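Local coordinates for protein ribonucleoside-diphosphate reductase, alpha chain (PDB 6DQX) that probably reduces ribonucleoside diphosphates to deoxyribonucleotides, as the catalytic alpha subunit of a class Id ribonucleotide reductase, at residues G100-D112 / M127-I141. Numbering follows the deposited sequence.
With EDO (1,2-ethanediol), chain H.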
ATOM      1  N   GLY A 100      15.944  -2.949  14.787  1.00 25.42           N
ATOM      2  CA  GLY A 100      15.991  -3.748  13.558  1.00 24.49           C
ATOM      3  C   GLY A 100      15.850  -5.247  13.719  1.00 22.90           C
ATOM      4  O   GLY A 100      15.337  -5.760  14.734  1.00 22.40           O
ATOM      5  N   LEU A 101      16.282  -5.942  12.673  1.00 20.27           N
ATOM      6  CA  LEU A 101      16.262  -7.397  12.623  1.00 19.84           C
ATOM      7  C   LEU A 101      17.563  -7.851  11.953  1.00 18.83           C
ATOM      8  O   LEU A 101      18.120  -7.131  11.125  1.00 19.82           O
ATOM      9  CB  LEU A 101      15.061  -7.920  11.836  1.00 19.35           C
ATOM     10  CG  LEU A 101      13.671  -7.668  12.443  1.00 19.54           C
ATOM     11  CD1 LEU A 101      12.581  -7.997  11.448  1.00 20.00           C
ATOM     12  CD2 LEU A 101      13.493  -8.473  13.728  1.00 20.50           C
ATOM     13  N   PRO A 102      18.021  -9.063  12.280  1.00 18.42           N
ATOM     14  CA  PRO A 102      19.294  -9.566  11.724  1.00 16.48           C
ATOM     15  C   PRO A 102      19.155 -10.436  10.460  1.00 16.94           C
ATOM     16  O   PRO A 102      20.145 -11.064  10.054  1.00 16.31           O
ATOM     17  CB  PRO A 102      19.843 -10.365  12.915  1.00 16.73           C
ATOM     18  CG  PRO A 102      18.617 -11.017  13.446  1.00 16.58           C
ATOM     19  CD  PRO A 102      17.543  -9.938  13.367  1.00 17.67           C
ATOM     20  N   ILE A 103      17.971 -10.474   9.836  1.00 15.29           N
ATOM     21  CA  ILE A 103      17.712 -11.293   8.637  1.00 15.91           C
ATOM     22  C   ILE A 103      18.097 -10.537   7.357  1.00 15.87           C
ATOM     23  O   ILE A 103      18.113  -9.318   7.353  1.00 16.32           O
ATOM     24  CB  ILE A 103      16.261 -11.820   8.537  1.00 15.74           C
ATOM     25  CG1 ILE A 103      15.232 -10.686   8.708  1.00 16.07           C
ATOM     26  CG2 ILE A 103      16.006 -12.903   9.601  1.00 15.71           C
ATOM     27  CD1 ILE A 103      13.858 -10.959   8.146  1.00 16.78           C
ATOM     28  N   SER A 104      18.424 -11.285   6.301  1.00 15.83           N
ATOM     29  CA  SER A 104      18.884 -10.724   4.990  1.00 16.56           C
ATOM     30  C   SER A 104      17.943 -10.999   3.800  1.00 17.02           C
ATOM     31  O   SER A 104      18.247 -10.630   2.664  1.00 19.67           O
ATOM     32  CB  SER A 104      20.303 -11.262   4.665  1.00 16.94           C
ATOM     33  OG  SER A 104      21.270 -10.619   5.501  1.00 16.25           O
ATOM     34  N   CYS A 105      16.810 -11.628   4.051  1.00 16.70           N
ATOM     35  CA  CYS A 105      15.777 -11.765   3.026  1.00 16.49           C
ATOM     36  C   CYS A 105      14.408 -11.908   3.696  1.00 16.55           C
ATOM     37  O   CYS A 105      14.298 -12.249   4.888  1.00 17.16           O
ATOM     38  CB  CYS A 105      16.082 -12.956   2.073  1.00 16.37           C
ATOM     39  SG  CYS A 105      15.889 -14.579   2.858  1.00 16.57           S
ATOM     40  N   PHE A 106      13.372 -11.676   2.903  1.00 15.51           N
ATOM     41  CA  PHE A 106      11.985 -11.797   3.335  1.00 15.76           C
ATOM     42  C   PHE A 106      11.156 -12.036   2.068  1.00 15.62           C
ATOM     43  O   PHE A 106      11.074 -11.157   1.187  1.00 15.94           O
ATOM     44  CB  PHE A 106      11.551 -10.530   4.076  1.00 16.17           C
ATOM     45  CG  PHE A 106      10.248 -10.662   4.809  1.00 17.44           C
ATOM     46  CD1 PHE A 106       9.047 -10.743   4.121  1.00 18.69           C
ATOM     47  CD2 PHE A 106      10.219 -10.710   6.201  1.00 18.42           C
ATOM     48  CE1 PHE A 106       7.839 -10.875   4.791  1.00 19.49           C
ATOM     49  CE2 PHE A 106       9.009 -10.837   6.880  1.00 18.96           C
ATOM     50  CZ  PHE A 106       7.818 -10.937   6.174  1.00 19.24           C
ATOM     51  N   GLY A 107      10.602 -13.232   1.947  1.00 14.00           N
ATOM     52  CA  GLY A 107       9.918 -13.664   0.730  1.00 13.39           C
ATOM     53  C   GLY A 107       8.507 -14.082   0.970  1.00 14.08           C
ATOM     54  O   GLY A 107       8.267 -15.035   1.703  1.00 13.10           O
ATOM     55  N   SER A 108       7.561 -13.361   0.362  1.00 15.02           N
ATOM     56  CA  SER A 108       6.133 -13.597   0.586  1.00 15.51           C
ATOM     57  C   SER A 108       5.458 -14.250  -0.614  1.00 15.36           C
ATOM     58  O   SER A 108       5.830 -14.019  -1.786  1.00 15.99           O
ATOM     59  CB  SER A 108       5.394 -12.300   0.917  1.00 17.01           C
ATOM     60  OG  SER A 108       6.096 -11.559   1.892  1.00 21.20           O
ATOM     61  N   TYR A 109       4.455 -15.053  -0.307  1.00 14.39           N
ATOM     62  CA  TYR A 109       3.561 -15.625  -1.293  1.00 14.06           C
ATOM     63  C   TYR A 109       2.299 -14.757  -1.296  1.00 14.70           C
ATOM     64  O   TYR A 109       1.707 -14.535  -0.243  1.00 14.76           O
ATOM     65  CB  TYR A 109       3.214 -17.057  -0.918  1.00 14.68           C
ATOM     66  CG  TYR A 109       2.138 -17.658  -1.758  1.00 14.88           C
ATOM     67  CD1 TYR A 109       2.428 -18.263  -2.970  1.00 15.17           C
ATOM     68  CD2 TYR A 109       0.789 -17.594  -1.336  1.00 15.57           C
ATOM     69  CE1 TYR A 109       1.410 -18.803  -3.748  1.00 16.66           C
ATOM     70  CE2 TYR A 109      -0.217 -18.100  -2.118  1.00 15.66           C
ATOM     71  CZ  TYR A 109       0.095 -18.708  -3.308  1.00 17.12           C
ATOM     72  OH  TYR A 109      -0.930 -19.239  -4.065  1.00 19.78           O
ATOM     73  N   ILE A 110       1.914 -14.268  -2.467  1.00 14.29           N
ATOM     74  CA  ILE A 110       0.688 -13.435  -2.587  1.00 15.27           C
ATOM     75  C   ILE A 110      -0.503 -14.283  -3.027  1.00 16.36           C
ATOM     76  O   ILE A 110      -0.601 -14.671  -4.183  1.00 17.10           O
ATOM     77  CB  ILE A 110       0.889 -12.261  -3.564  1.00 14.77           C
ATOM     78  CG1 ILE A 110       2.130 -11.454  -3.162  1.00 14.71           C
ATOM     79  CG2 ILE A 110      -0.375 -11.356  -3.546  1.00 15.12           C
ATOM     80  CD1 ILE A 110       2.498 -10.295  -4.059  1.00 15.01           C
ATOM     81  N   GLY A 111      -1.411 -14.606  -2.099  1.00 18.17           N
ATOM     82  CA  GLY A 111      -2.619 -15.334  -2.470  1.00 18.79           C
ATOM     83  C   GLY A 111      -3.546 -14.484  -3.326  1.00 19.73           C
ATOM     84  O   GLY A 111      -3.496 -13.258  -3.281  1.00 17.93           O
ATOM     85  N   ASP A 112      -4.402 -15.148  -4.094  1.00 21.25           N
ATOM     86  CA  ASP A 112      -5.262 -14.490  -5.080  1.00 21.48           C
ATOM     87  C   ASP A 112      -6.496 -13.839  -4.418  1.00 22.07           C
ATOM     88  O   ASP A 112      -7.644 -14.221  -4.698  1.00 20.66           O
ATOM     89  CB  ASP A 112      -5.696 -15.533  -6.119  1.00 22.84           C
ATOM     90  CG  ASP A 112      -6.395 -14.933  -7.324  1.00 24.82           C
ATOM     91  OD1 ASP A 112      -6.051 -13.816  -7.790  1.00 25.69           O
ATOM     92  OD2 ASP A 112      -7.288 -15.627  -7.841  1.00 28.29           O
ATOM     93  N   MET A 127       8.965  -4.288   6.598  1.00 18.54           N
ATOM     94  CA  MET A 127      10.354  -4.673   6.251  1.00 19.99           C
ATOM     95  C   MET A 127      11.138  -3.606   5.496  1.00 21.72           C
ATOM     96  O   MET A 127      12.354  -3.506   5.668  1.00 22.48           O
ATOM     97  CB  MET A 127      10.370  -5.981   5.469  1.00 20.58           C
ATOM     98  CG  MET A 127       9.975  -7.183   6.300  1.00 21.32           C
ATOM     99  SD  MET A 127      10.966  -7.360   7.792  1.00 23.34           S
ATOM    100  CE  MET A 127      12.624  -7.417   7.123  1.00 23.20           C
ATOM    101  N   SER A 128      10.470  -2.798   4.678  1.00 21.99           N
ATOM    102  CA  SER A 128      11.141  -1.645   4.036  1.00 22.73           C
ATOM    103  C   SER A 128      11.622  -0.595   5.045  1.00 24.18           C
ATOM    104  O   SER A 128      12.614   0.085   4.798  1.00 25.14           O
ATOM    105  CB  SER A 128      10.218  -0.978   3.011  1.00 21.87           C
ATOM    106  OG  SER A 128       9.822  -1.907   2.015  1.00 23.16           O
ATOM    107  N   LYS A 129      10.912  -0.449   6.164  1.00 23.11           N
ATOM    108  CA  LYS A 129      11.364   0.420   7.247  1.00 24.83           C
ATOM    109  C   LYS A 129      12.550  -0.210   7.967  1.00 25.82           C
ATOM    110  O   LYS A 129      13.505   0.481   8.269  1.00 28.86           O
ATOM    111  CB  LYS A 129      10.251   0.672   8.278  1.00 25.48           C
ATOM    112  CG  LYS A 129      10.649   1.524   9.481  1.00 27.13           C
ATOM    113  CD  LYS A 129      11.081   2.932   9.052  1.00 30.59           C
ATOM    114  CE  LYS A 129      11.006   3.942  10.202  1.00 32.81           C
ATOM    115  NZ  LYS A 129      11.085   5.362   9.729  1.00 34.81           N
ATOM    116  N   ILE A 130      12.442  -1.497   8.265  1.00 25.50           N
ATOM    117  CA  ILE A 130      13.421  -2.222   9.094  1.00 28.73           C
ATOM    118  C   ILE A 130      14.696  -2.550   8.294  1.00 30.49           C
ATOM    119  O   ILE A 130      15.819  -2.494   8.837  1.00 27.66           O
ATOM    120  CB  ILE A 130      12.782  -3.511   9.676  1.00 30.17           C
ATOM    121  CG1 ILE A 130      11.690  -3.130  10.691  1.00 32.48           C
ATOM    122  CG2 ILE A 130      13.835  -4.412  10.320  1.00 31.22           C
ATOM    123  CD1 ILE A 130      10.683  -4.227  11.035  1.00 34.05           C
ATOM    124  N   GLY A 131      14.508  -2.880   7.013  1.00 32.34           N
ATOM    125  CA  GLY A 131      15.602  -3.162   6.066  1.00 33.96           C
ATOM    126  C   GLY A 131      15.867  -4.648   5.944  1.00 36.69           C
ATOM    127  O   GLY A 131      15.334  -5.459   6.712  1.00 36.43           O
ATOM    128  N   GLY A 132      16.710  -4.992   4.975  1.00 38.36           N
ATOM    129  CA  GLY A 132      17.106  -6.373   4.708  1.00 40.18           C
ATOM    130  C   GLY A 132      16.493  -6.947   3.442  1.00 40.84           C
ATOM    131  O   GLY A 132      16.598  -8.149   3.213  1.00 45.43           O
ATOM    132  N   GLY A 133      15.844  -6.108   2.631  1.00 35.28           N
ATOM    133  CA  GLY A 133      15.345  -6.522   1.319  1.00 31.11           C
ATOM    134  C   GLY A 133      14.092  -7.379   1.414  1.00 26.58           C
ATOM    135  O   GLY A 133      13.893  -8.130   2.386  1.00 24.57           O
ATOM    136  N   THR A 134      13.237  -7.264   0.402  1.00 21.95           N
ATOM    137  CA  THR A 134      12.019  -8.047   0.347  1.00 18.61           C
ATOM    138  C   THR A 134      11.727  -8.541  -1.045  1.00 15.37           C
ATOM    139  O   THR A 134      12.212  -8.014  -2.055  1.00 14.55           O
ATOM    140  CB  THR A 134      10.782  -7.248   0.845  1.00 19.48           C
ATOM    141  OG1 THR A 134      10.678  -6.057   0.080  1.00 21.92           O
ATOM    142  CG2 THR A 134      10.927  -6.889   2.277  1.00 19.83           C
ATOM    143  N   SER A 135      10.895  -9.554  -1.107  1.00 13.39           N
ATOM    144  CA  SER A 135      10.509 -10.109  -2.385  1.00 13.30           C
ATOM    145  C   SER A 135       9.176 -10.799  -2.258  1.00 12.90           C
ATOM    146  O   SER A 135       8.763 -11.211  -1.150  1.00 13.02           O
ATOM    147  CB  SER A 135      11.583 -11.119  -2.873  1.00 13.17           C
ATOM    148  OG  SER A 135      11.693 -12.180  -1.934  1.00 13.65           O
ATOM    149  N   ALA A 136       8.531 -11.008  -3.394  1.00 12.41           N
ATOM    150  CA  ALA A 136       7.281 -11.735  -3.409  1.00 12.54           C
ATOM    151  C   ALA A 136       6.943 -12.426  -4.708  1.00 12.05           C
ATOM    152  O   ALA A 136       7.367 -12.015  -5.814  1.00 12.11           O
ATOM    153  CB  ALA A 136       6.122 -10.802  -2.971  1.00 11.91           C
ATOM    154  N   TYR A 137       6.156 -13.478  -4.585  1.00 12.52           N
ATOM    155  CA  TYR A 137       5.678 -14.240  -5.740  1.00 13.07           C
ATOM    156  C   TYR A 137       4.266 -13.792  -6.135  1.00 13.60           C
ATOM    157  O   TYR A 137       3.349 -13.897  -5.327  1.00 14.25           O
ATOM    158  CB  TYR A 137       5.659 -15.726  -5.434  1.00 13.65           C
ATOM    159  CG  TYR A 137       5.132 -16.599  -6.548  1.00 13.37           C
ATOM    160  CD1 TYR A 137       5.789 -16.670  -7.783  1.00 14.38           C
ATOM    161  CD2 TYR A 137       3.984 -17.348  -6.387  1.00 13.49           C
ATOM    162  CE1 TYR A 137       5.309 -17.490  -8.809  1.00 14.40           C
ATOM    163  CE2 TYR A 137       3.479 -18.156  -7.414  1.00 13.71           C
ATOM    164  CZ  TYR A 137       4.156 -18.218  -8.622  1.00 14.07           C
ATOM    165  OH  TYR A 137       3.695 -19.025  -9.640  1.00 13.85           O
ATOM    166  N   PHE A 138       4.128 -13.395  -7.399  1.00 13.92           N
ATOM    167  CA  PHE A 138       2.872 -12.851  -7.995  1.00 14.74           C
ATOM    168  C   PHE A 138       2.124 -13.836  -8.875  1.00 16.09           C
ATOM    169  O   PHE A 138       1.000 -13.543  -9.336  1.00 16.98           O
ATOM    170  CB  PHE A 138       3.200 -11.594  -8.814  1.00 14.86           C
ATOM    171  CG  PHE A 138       3.525 -10.402  -7.985  1.00 14.68           C
ATOM    172  CD1 PHE A 138       4.743 -10.297  -7.334  1.00 14.64           C
ATOM    173  CD2 PHE A 138       2.610  -9.354  -7.843  1.00 14.22           C
ATOM    174  CE1 PHE A 138       5.067  -9.203  -6.571  1.00 14.56           C
ATOM    175  CE2 PHE A 138       2.940  -8.263  -7.084  1.00 14.84           C
ATOM    176  CZ  PHE A 138       4.157  -8.169  -6.435  1.00 15.25           C
ATOM    177  N   GLY A 139       2.707 -15.007  -9.126  1.00 15.51           N
ATOM    178  CA  GLY A 139       2.208 -15.898 -10.161  1.00 15.92           C
ATOM    179  C   GLY A 139       0.885 -16.605  -9.941  1.00 16.30           C
ATOM    180  O   GLY A 139       0.326 -17.174 -10.885  1.00 17.38           O
ATOM    181  N   ASP A 140       0.384 -16.618  -8.709  1.00 16.74           N
ATOM    182  CA  ASP A 140      -0.936 -17.184  -8.447  1.00 18.42           C
ATOM    183  C   ASP A 140      -2.050 -16.132  -8.441  1.00 18.07           C
ATOM    184  O   ASP A 140      -3.213 -16.483  -8.262  1.00 19.89           O
ATOM    185  CB  ASP A 140      -0.925 -18.026  -7.161  1.00 19.47           C
ATOM    186  CG  ASP A 140      -0.316 -19.421  -7.377  1.00 20.39           C
ATOM    187  OD1 ASP A 140      -0.187 -19.872  -8.525  1.00 19.75           O
ATOM    188  OD2 ASP A 140      -0.006 -20.083  -6.375  1.00 22.54           O
ATOM    189  N   ILE A 141      -1.701 -14.870  -8.666  1.00 18.81           N
ATOM    190  CA  ILE A 141      -2.711 -13.821  -8.920  1.00 19.63           C
ATOM    191  C   ILE A 141      -3.331 -14.068 -10.305  1.00 20.93           C
ATOM    192  O   ILE A 141      -2.629 -14.213 -11.318  1.00 19.60           O
ATOM    193  CB  ILE A 141      -2.096 -12.409  -8.842  1.00 20.10           C
ATOM    194  CG1 ILE A 141      -1.545 -12.135  -7.437  1.00 18.95           C
ATOM    195  CG2 ILE A 141      -3.130 -11.356  -9.226  1.00 21.50           C
ATOM    196  CD1 ILE A 141      -0.678 -10.903  -7.341  1.00 20.26           C
TER
HETATM  197  C1  EDO H 607      -8.499  -9.733  -6.733  1.00 44.48           C
HETATM  198  O1  EDO H 607      -9.446 -10.800  -6.806  1.00 46.99           O
HETATM  199  C2  EDO H 607      -7.106 -10.341  -6.776  1.00 44.24           C
HETATM  200  O2  EDO H 607      -6.921 -11.046  -8.012  1.00 43.57           O
HETATM  201  O   HOH W   1       1.068 -15.185  -6.254  1.00 14.82           O
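Strands 105-109 and 134-137 pair in parallel, with Gly107 beside Ser135 and Tyr109 beside Tyr137. Helix 114-130 connects them in a beta-alpha-beta unit of the ribonucleotide reductase barrel. Four backbone bonds tie the ladder: Ser135 N to Phe106 O, Ser108 N to Ser135 O, Tyr137 N to Ser108 O, and Ile110 N to Tyr137 O. The bond from Ile110 N to Tyr137 O is the longest of the four, at 3.2 Å.

Just past the strand ends, Ile110 sets its CD1 over the centre of the Phe138 ring, 3.6 Å from the centroid, in a CH-pi contact. Its CG2 branch meets Ile141 CD1, and CD1 also touches Ala136 CB. Nearer the helix end, Met127 CG lies over one face of Phe106, offset toward the rim. Bends at chi2 (-55°) and chi3 (-56°) turn the rest of the Met127 chain past this ring. Met127 SD stands oblique to the Phe106 ring in a Met-aromatic contact, and Met127 CE reaches Ile103 CD1 at 3.9 Å. Ile130 CG2 packs on Leu101 CG.

Ser108 and Ala136 share one face of the sheet. Tyr109 and Tyr137 lie side by side on the other and point the same way. Both have CG anti to the backbone N. Both rings also meet His270, and Tyr137 OH bonds to Asp186. Tyr109 OH donates to Asp140 OD2 over 2.6 Å; OD2 accepts with its anti lone pair. Asp140 OD2 sits at the edge of the Tyr109 ring, in its plane, while the carboxylate plane is turned 74° from the ring.

Strands 288-296 and 181-186 flank the pair. Ser108 OG is held by Glu123 of the connecting helix, and Asp112 by a salt bridge to Arg142. One water bridges the strand ends: it donates to Ile110 O (2.7 Å from the water) and Tyr137 O and accepts from Asp140 N.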